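Local coordinates for protein glucanase (Clostridium thermocellum, PDB 5GXX) that probably hydrolyses beta-1,4 links in cellulose as a cellulosomal family 9 endoglucanase with a catalytic domain joined to a cellulose-binding-type module, at residues Asp37-Met40 and Asn41-Val44; Ile402-Tyr405 and Val406-Glu409; Phe564-Pro567 and Thr568-Phe571. The protein carries 1 engineered substitution. All blocks are in the same frame, centred on the assembly; numbering follows the deposited sequence.

Contact 1 of 3, residues Asp37-Met40 and Asn41-Val44; sequences DATM and NDEV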
loop_
_atom_site.group_PDB
_atom_site.type_symbol
_atom_site.label_atom_id
_atom_site.label_comp_id
_atom_site.label_asym_id
_atom_site.label_seq_id
_atom_site.Cartn_x
_atom_site.Cartn_y
_atom_site.Cartn_z
ATOM N N ASP A 37 25.026 24.095 -6.677
ATOM C CA ASP A 37 24.598 24.642 -5.386
ATOM C C ASP A 37 23.690 23.630 -4.692
ATOM O O ASP A 37 22.818 23.006 -5.317
ATOM C CB ASP A 37 23.833 25.963 -5.559
ATOM C CG ASP A 37 24.724 27.112 -5.981
ATOM O OD1 ASP A 37 25.965 27.004 -5.911
ATOM O OD2 ASP A 37 24.170 28.150 -6.411
ATOM N N ALA A 38 23.950 23.443 -3.403
ATOM C CA ALA A 38 23.198 22.483 -2.603
ATOM C C ALA A 38 23.062 23.030 -1.188
ATOM O O ALA A 38 23.844 23.876 -0.760
ATOM C CB ALA A 38 23.899 21.113 -2.592
ATOM N N THR A 39 22.050 22.531 -0.487
ATOM C CA THR A 39 21.738 22.898 0.889
ATOM C C THR A 39 21.717 24.410 1.103
ATOM O O THR A 39 22.229 24.920 2.093
ATOM C CB THR A 39 22.538 22.068 1.936
ATOM O OG1 THR A 39 23.941 22.360 1.870
ATOM C CG2 THR A 39 22.381 20.572 1.644
ATOM N N MET A 40 21.080 25.106 0.159
ATOM C CA MET A 40 21.024 26.560 0.156
ATOM C C MET A 40 20.155 27.136 1.280
ATOM O O MET A 40 20.204 28.334 1.526
ATOM C CB MET A 40 20.573 27.099 -1.210
ATOM C CG MET A 40 21.630 26.921 -2.300
ATOM S SD MET A 40 23.213 27.725 -2.000
ATOM C CE MET A 40 22.750 29.448 -2.176
ATOM N N ASN A 41 19.368 26.289 1.937
ATOM C CA ASN A 41 18.589 26.713 3.102
ATOM C C ASN A 41 19.327 26.553 4.434
ATOM O O ASN A 41 18.788 26.847 5.503
ATOM C CB ASN A 41 17.237 25.989 3.128
ATOM C CG ASN A 41 16.329 26.395 1.975
ATOM O OD1 ASN A 41 16.428 27.503 1.445
ATOM N ND2 ASN A 41 15.421 25.503 1.600
ATOM N N ASP A 42 20.581 26.107 4.386
ATOM C CA ASP A 42 21.338 25.930 5.611
ATOM C C ASP A 42 21.525 27.241 6.374
ATOM O O ASP A 42 21.622 28.323 5.784
ATOM C CB ASP A 42 22.708 25.317 5.312
ATOM C CG ASP A 42 22.632 23.834 5.029
ATOM O OD1 ASP A 42 21.540 23.230 5.119
ATOM O OD2 ASP A 42 23.704 23.271 4.705
ATOM N N GLU A 43 21.580 27.136 7.699
ATOM C CA GLU A 43 21.748 28.309 8.556
ATOM C C GLU A 43 23.063 29.050 8.310
ATOM O O GLU A 43 23.121 30.277 8.373
ATOM C CB GLU A 43 21.637 27.895 10.023
ATOM C CG GLU A 43 21.834 29.033 11.037
ATOM C CD GLU A 43 20.686 30.035 11.035
ATOM O OE1 GLU A 43 19.602 29.707 10.505
ATOM O OE2 GLU A 43 20.864 31.159 11.554
ATOM N N VAL A 44 24.120 28.281 8.048
ATOM C CA VAL A 44 25.395 28.836 7.609
ATOM C C VAL A 44 25.740 28.182 6.277
ATOM O O VAL A 44 25.746 26.951 6.152
ATOM C CB VAL A 44 26.528 28.553 8.609
ATOM C CG1 VAL A 44 27.814 29.230 8.163
ATOM C CG2 VAL A 44 26.131 29.025 10.003
HETATM O O HOH W 1 20.431 29.732 3.916
#

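Contact 2 of 3, residues Ile402-Tyr405 and Val406-Glu409; sequences IEDY and VKNE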
loop_
_atom_site.group_PDB
_atom_site.type_symbol
_atom_site.label_atom_id
_atom_site.label_comp_id
_atom_site.label_asym_id
_atom_site.label_seq_id
_atom_site.Cartn_x
_atom_site.Cartn_y
_atom_site.Cartn_z
ATOM N N ILE A 402 30.608 -0.717 -2.275
ATOM C CA ILE A 402 29.948 0.461 -1.727
ATOM C C ILE A 402 29.333 0.193 -0.340
ATOM O O ILE A 402 29.138 1.103 0.463
ATOM C CB ILE A 402 28.870 1.016 -2.701
ATOM C CG1 ILE A 402 28.543 2.474 -2.362
ATOM C CG2 ILE A 402 27.618 0.112 -2.726
ATOM C CD1 ILE A 402 27.530 3.121 -3.331
ATOM N N GLU A 403 29.045 -1.073 -0.061
ATOM C CA GLU A 403 28.412 -1.445 1.197
ATOM C C GLU A 403 29.391 -1.428 2.371
ATOM O O GLU A 403 28.970 -1.397 3.537
ATOM C CB GLU A 403 27.726 -2.810 1.097
ATOM C CG GLU A 403 26.568 -2.863 0.100
ATOM C CD GLU A 403 25.375 -2.000 0.483
ATOM O OE1 GLU A 403 25.220 -1.610 1.668
ATOM O OE2 GLU A 403 24.558 -1.729 -0.420
ATOM N N ASP A 404 30.687 -1.448 2.068
ATOM C CA ASP A 404 31.695 -1.463 3.123
ATOM C C ASP A 404 31.953 -0.030 3.575
ATOM O O ASP A 404 32.843 0.648 3.056
ATOM C CB ASP A 404 32.986 -2.150 2.676
ATOM C CG ASP A 404 33.919 -2.435 3.839
ATOM O OD1 ASP A 404 33.790 -1.749 4.875
ATOM O OD2 ASP A 404 34.781 -3.326 3.715
ATOM N N TYR A 405 31.142 0.432 4.516
ATOM C CA TYR A 405 31.205 1.803 5.027
ATOM C C TYR A 405 32.424 2.047 5.924
ATOM O O TYR A 405 32.645 3.177 6.386
ATOM C CB TYR A 405 29.896 2.187 5.747
ATOM C CG TYR A 405 29.581 1.264 6.901
ATOM C CD1 TYR A 405 30.158 1.459 8.156
ATOM C CD2 TYR A 405 28.743 0.165 6.717
ATOM C CE1 TYR A 405 29.883 0.596 9.209
ATOM C CE2 TYR A 405 28.464 -0.703 7.759
ATOM C CZ TYR A 405 29.044 -0.486 8.997
ATOM O OH TYR A 405 28.765 -1.368 10.018
ATOM N N VAL A 406 33.184 0.988 6.201
ATOM C CA VAL A 406 34.470 1.135 6.898
ATOM C C VAL A 406 35.608 1.300 5.871
ATOM O O VAL A 406 36.208 2.372 5.758
ATOM C CB VAL A 406 34.709 -0.050 7.866
ATOM C CG1 VAL A 406 36.073 0.088 8.545
ATOM C CG2 VAL A 406 33.586 -0.107 8.894
ATOM N N LYS A 407 35.846 0.272 5.066
ATOM C CA LYS A 407 37.001 0.282 4.174
ATOM C C LYS A 407 36.860 1.299 3.049
ATOM O O LYS A 407 37.867 1.798 2.548
ATOM C CB LYS A 407 37.308 -1.110 3.624
ATOM C CG LYS A 407 37.606 -2.111 4.734
ATOM C CD LYS A 407 38.186 -3.377 4.193
ATOM C CE LYS A 407 38.464 -4.310 5.363
ATOM N NZ LYS A 407 38.880 -5.680 4.950
ATOM N N ASN A 408 35.627 1.572 2.645
ATOM C CA ASN A 408 35.408 2.497 1.530
ATOM C C ASN A 408 34.875 3.868 1.957
ATOM O O ASN A 408 34.373 4.645 1.120
ATOM C CB ASN A 408 34.573 1.882 0.411
ATOM C CG ASN A 408 35.442 1.378 -0.737
ATOM O OD1 ASN A 408 36.671 1.429 -0.688
ATOM N ND2 ASN A 408 34.799 0.890 -1.776
ATOM N N GLU A 409 34.961 4.155 3.255
ATOM C CA GLU A 409 34.707 5.498 3.777
ATOM C C GLU A 409 35.656 6.510 3.136
ATOM O O GLU A 409 36.795 6.169 2.804
ATOM C CB GLU A 409 34.814 5.537 5.314
ATOM C CG GLU A 409 34.490 6.882 5.977
ATOM C CD GLU A 409 33.091 7.399 5.726
ATOM O OE1 GLU A 409 32.578 7.363 4.584
ATOM O OE2 GLU A 409 32.471 7.896 6.688
#

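Contact 3 of 3, residues Phe564-Pro567 and Thr568-Phe571; sequences FWDP and TNDF. With CA (calcium ion), chain D.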
loop_
_atom_site.group_PDB
_atom_site.type_symbol
_atom_site.label_atom_id
_atom_site.label_comp_id
_atom_site.label_asym_id
_atom_site.label_seq_id
_atom_site.Cartn_x
_atom_site.Cartn_y
_atom_site.Cartn_z
ATOM N N PHE A 564 -11.809 2.141 -36.803
ATOM C CA PHE A 564 -10.779 2.841 -37.570
ATOM C C PHE A 564 -9.481 3.154 -36.828
ATOM O O PHE A 564 -8.453 3.323 -37.481
ATOM C CB PHE A 564 -11.319 4.128 -38.208
ATOM C CG PHE A 564 -11.804 5.152 -37.220
ATOM C CD1 PHE A 564 -10.908 5.964 -36.533
ATOM C CD2 PHE A 564 -13.159 5.309 -36.978
ATOM C CE1 PHE A 564 -11.363 6.909 -35.632
ATOM C CE2 PHE A 564 -13.629 6.259 -36.091
ATOM C CZ PHE A 564 -12.723 7.063 -35.410
ATOM N N TRP A 565 -9.524 3.240 -35.500
ATOM C CA TRP A 565 -8.374 3.730 -34.724
ATOM C C TRP A 565 -7.115 2.955 -35.090
ATOM O O TRP A 565 -7.109 1.728 -35.042
ATOM C CB TRP A 565 -8.668 3.610 -33.227
ATOM C CG TRP A 565 -7.603 4.221 -32.347
ATOM C CD1 TRP A 565 -6.720 3.556 -31.552
ATOM C CD2 TRP A 565 -7.340 5.617 -32.175
ATOM N NE1 TRP A 565 -5.905 4.456 -30.900
ATOM C CE2 TRP A 565 -6.264 5.727 -31.267
ATOM C CE3 TRP A 565 -7.891 6.786 -32.720
ATOM C CZ2 TRP A 565 -5.730 6.963 -30.884
ATOM C CZ3 TRP A 565 -7.372 8.014 -32.328
ATOM C CH2 TRP A 565 -6.295 8.091 -31.420
ATOM N N ASP A 566 -6.052 3.669 -35.456
ATOM C CA ASP A 566 -4.810 3.013 -35.865
ATOM C C ASP A 566 -3.603 3.644 -35.168
ATOM O O ASP A 566 -3.108 4.680 -35.604
ATOM C CB ASP A 566 -4.660 3.055 -37.392
ATOM C CG ASP A 566 -3.426 2.314 -37.887
ATOM O OD1 ASP A 566 -2.821 1.534 -37.122
ATOM O OD2 ASP A 566 -3.059 2.519 -39.062
ATOM N N PRO A 567 -3.140 3.032 -34.065
ATOM C CA PRO A 567 -1.982 3.593 -33.367
ATOM C C PRO A 567 -0.664 3.341 -34.098
ATOM O O PRO A 567 0.322 4.019 -33.799
ATOM C CB PRO A 567 -1.988 2.843 -32.035
ATOM C CG PRO A 567 -2.594 1.501 -32.373
ATOM C CD PRO A 567 -3.664 1.832 -33.384
ATOM N N THR A 568 -0.648 2.384 -35.027
ATOM C CA THR A 568 0.572 1.959 -35.725
ATOM C C THR A 568 1.198 3.026 -36.629
ATOM O O THR A 568 2.325 2.855 -37.096
ATOM C CB THR A 568 0.394 0.620 -36.500
ATOM O OG1 THR A 568 -0.311 0.844 -37.727
ATOM C CG2 THR A 568 -0.338 -0.424 -35.668
ATOM N N ASN A 569 0.495 4.128 -36.870
ATOM C CA ASN A 569 1.095 5.250 -37.595
ATOM C C ASN A 569 1.333 6.478 -36.713
ATOM O O ASN A 569 1.607 7.572 -37.215
ATOM C CB ASN A 569 0.311 5.601 -38.876
ATOM C CG ASN A 569 -1.100 6.116 -38.604
ATOM O OD1 ASN A 569 -1.454 6.469 -37.473
ATOM N ND2 ASN A 569 -1.914 6.176 -39.660
ATOM N N ASP A 570 1.214 6.285 -35.401
ATOM C CA ASP A 570 1.378 7.371 -34.437
ATOM C C ASP A 570 2.837 7.463 -34.004
ATOM O O ASP A 570 3.435 6.453 -33.626
ATOM C CB ASP A 570 0.485 7.147 -33.221
ATOM C CG ASP A 570 -0.995 7.218 -33.559
ATOM O OD1 ASP A 570 -1.379 7.493 -34.730
ATOM O OD2 ASP A 570 -1.789 6.989 -32.620
ATOM N N PHE A 571 3.401 8.666 -34.100
ATOM C CA PHE A 571 4.819 8.906 -33.811
ATOM C C PHE A 571 5.234 8.387 -32.432
ATOM O O PHE A 571 6.271 7.744 -32.281
ATOM C CB PHE A 571 5.143 10.396 -33.952
ATOM C CG PHE A 571 6.579 10.756 -33.628
ATOM C CD1 PHE A 571 6.954 11.075 -32.330
ATOM C CD2 PHE A 571 7.543 10.797 -34.631
ATOM C CE1 PHE A 571 8.269 11.420 -32.036
ATOM C CE2 PHE A 571 8.859 11.135 -34.349
ATOM C CZ PHE A 571 9.223 11.446 -33.048
HETATM CA CA CA D . -3.222 6.954 -36.050
HETATM O O HOH W 2 -4.211 7.275 -33.907
#

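Contact 1 of 3, residues Asp37-Met40 and Asn41-Val44
Thr-39 and Asp-42 are the first and last residues of a type I beta turn in the glycosyl hydrolase family 9 domain, within the loop that runs from helix 7-20 to strand 56-57. The tight side of the turn is the inner one. Asp-42 N closes it with a fairly straight bond (159°) of 3.1 Å to Thr-39 O. On the same buried flank the Asp-42 carboxylate reaches back across the threonine side chain: OD2 stands 3.2 Å from Thr-39 CB and 3.0 Å from Thr-39 OG1. With chi1 at 66°, OG1 is tucked between the threonine N and carbonyl carbon, from where it faces both this carboxylate and Tyr-49 OH, with which it is hydrogen-bonded. The other carboxylate oxygen, OD1, forms a salt bridge with Arg-134, which would probably stabilise the negative charge and fix the rotation of the group; Ile-112 of strand 108-112 packs against the same side chain. The two corner residues make the loose side. Met-40, bent at both chi2 and chi3, and Asn-41 turn their side chains away from the turn and are exposed, touching each other's segment through little more than the backbone-proximal atoms. Asn-41 N is nevertheless held, by Glu-129 OE2. On this side a water bridges two carbonyls, donating to Met-40 O at 2.8 Å and to Asp-42 O at 2.6 Å.

Contact 2 of 3, residues Ile402-Tyr405 and Val406-Glu409
A chi1 of -168° sets Asp-404 CG trans to its own backbone N and brings the carboxylate to the amides of Val-406 and Lys-407. OD1 accepts from both. Lys-407 N makes the straighter bond, 2.9 Å at 167°, although it comes from above the carboxylate plane; Val-406 N lies at 3.1 Å on the anti side, close to that plane, and its N-H is the less direct of the two. Two donors on one oxygen hold the carboxylate in a definite rotation and would be expected to favour its ionised form. OD2 instead lies alongside the aliphatic start of the lysine, 3.2 Å from Lys-407 CG. The rest of that chain is extended and leads away, its NZ being hydrogen-bonded to Ser-397 O. Backbone completes the fold-over: Asn-408 N reaches Asp-404 O at 3.0 Å, while a type I turn runs from Val-406 to Glu-409 with only a weak closing bond. Tyr-405 holds its ring between its N and carbonyl carbon (chi1 58°), a rotation that brings CE1 within 3.8 Å of Val-406 CG2. Asn-408 is tied by OD1 to Tyr-398 OH and by ND2 to Asp-400 OD1. Beyond it, Glu-409 CB packs 3.4 Å from Tyr-405 O, and its OE2 is hydrogen-bonded to a bound Tris molecule, which suggests that the bend borders a pocket of the family 9 domain. Side-chain and main-chain oxygens of one aspartate, each taking up amides further along the chain, make this an Asx motif.

Contact 3 of 3, residues Phe564-Pro567 and Thr568-Phe571
Asp-566 O, Asn-569 OD1 and Asp-570 OD1 converge on a calcium ion, each 2.3 Å from the metal. A water adds a fourth ligand at 2.4 Å, and Asp-488 O with both carboxylate oxygens of Glu-491 brings the shell to seven. Oxygens drawn so close together, with Asn-569 OD1 and Asp-570 OD1 at 2.9 Å, are held by the shared cation and not by bonds between them. The water is held in turn: it donates to Asp-570 OD2 at 2.8 Å, so the aspartate serves the metal with one oxygen directly and with the other through the water, and it also rests over one face of the Trp-565 ring toward its rim. The next layer shapes the bend. Asp-566 gives its carbonyl to the calcium, while its carboxylate, trans to the backbone N (chi1 -177°), turns to Thr-568. There OD1 accepts twice, from Thr-568 OG1 at 2.7 Å on the syn side, near the carboxylate plane, and from Thr-568 N at 3.1 Å from above that plane; the latter closes an Asx turn. Asp-570 N bonds to Pro-567 O at 2.9 Å, which helps to place Asp-570 beside the metal. Further out, Trp-565 NE1 is hydrogen-bonded to Thr-461 OG1. The site lies in the loop between strands 549-557 and 581-583 and is consistent with the calcium site of family 3 cellulose-binding modules: Trp-565 packs on Val-492 of helix 490-494, and both Trp-565 and Asp-570 touch Met-487 of strand 481-488.

Overall arrangement
From the N terminus the three contacts follow in series; none nests within or crosses another, and each closes a short local bend. Contact 1 shapes the loop between helix 7-20 and strand 56-57, resting beside strand 108-112. Contact 2 comes just before helix 412-429, in the same family 9 domain, with nearest atoms about 17 Å from contact 1. Contact 3 belongs to the distant beta-rich module, its centre about 50 Å from that of contact 1 and 52 Å from that of contact 2. There the calcium ties the loop after strand 549-557 to the end of strand 481-488 and to helix 490-494.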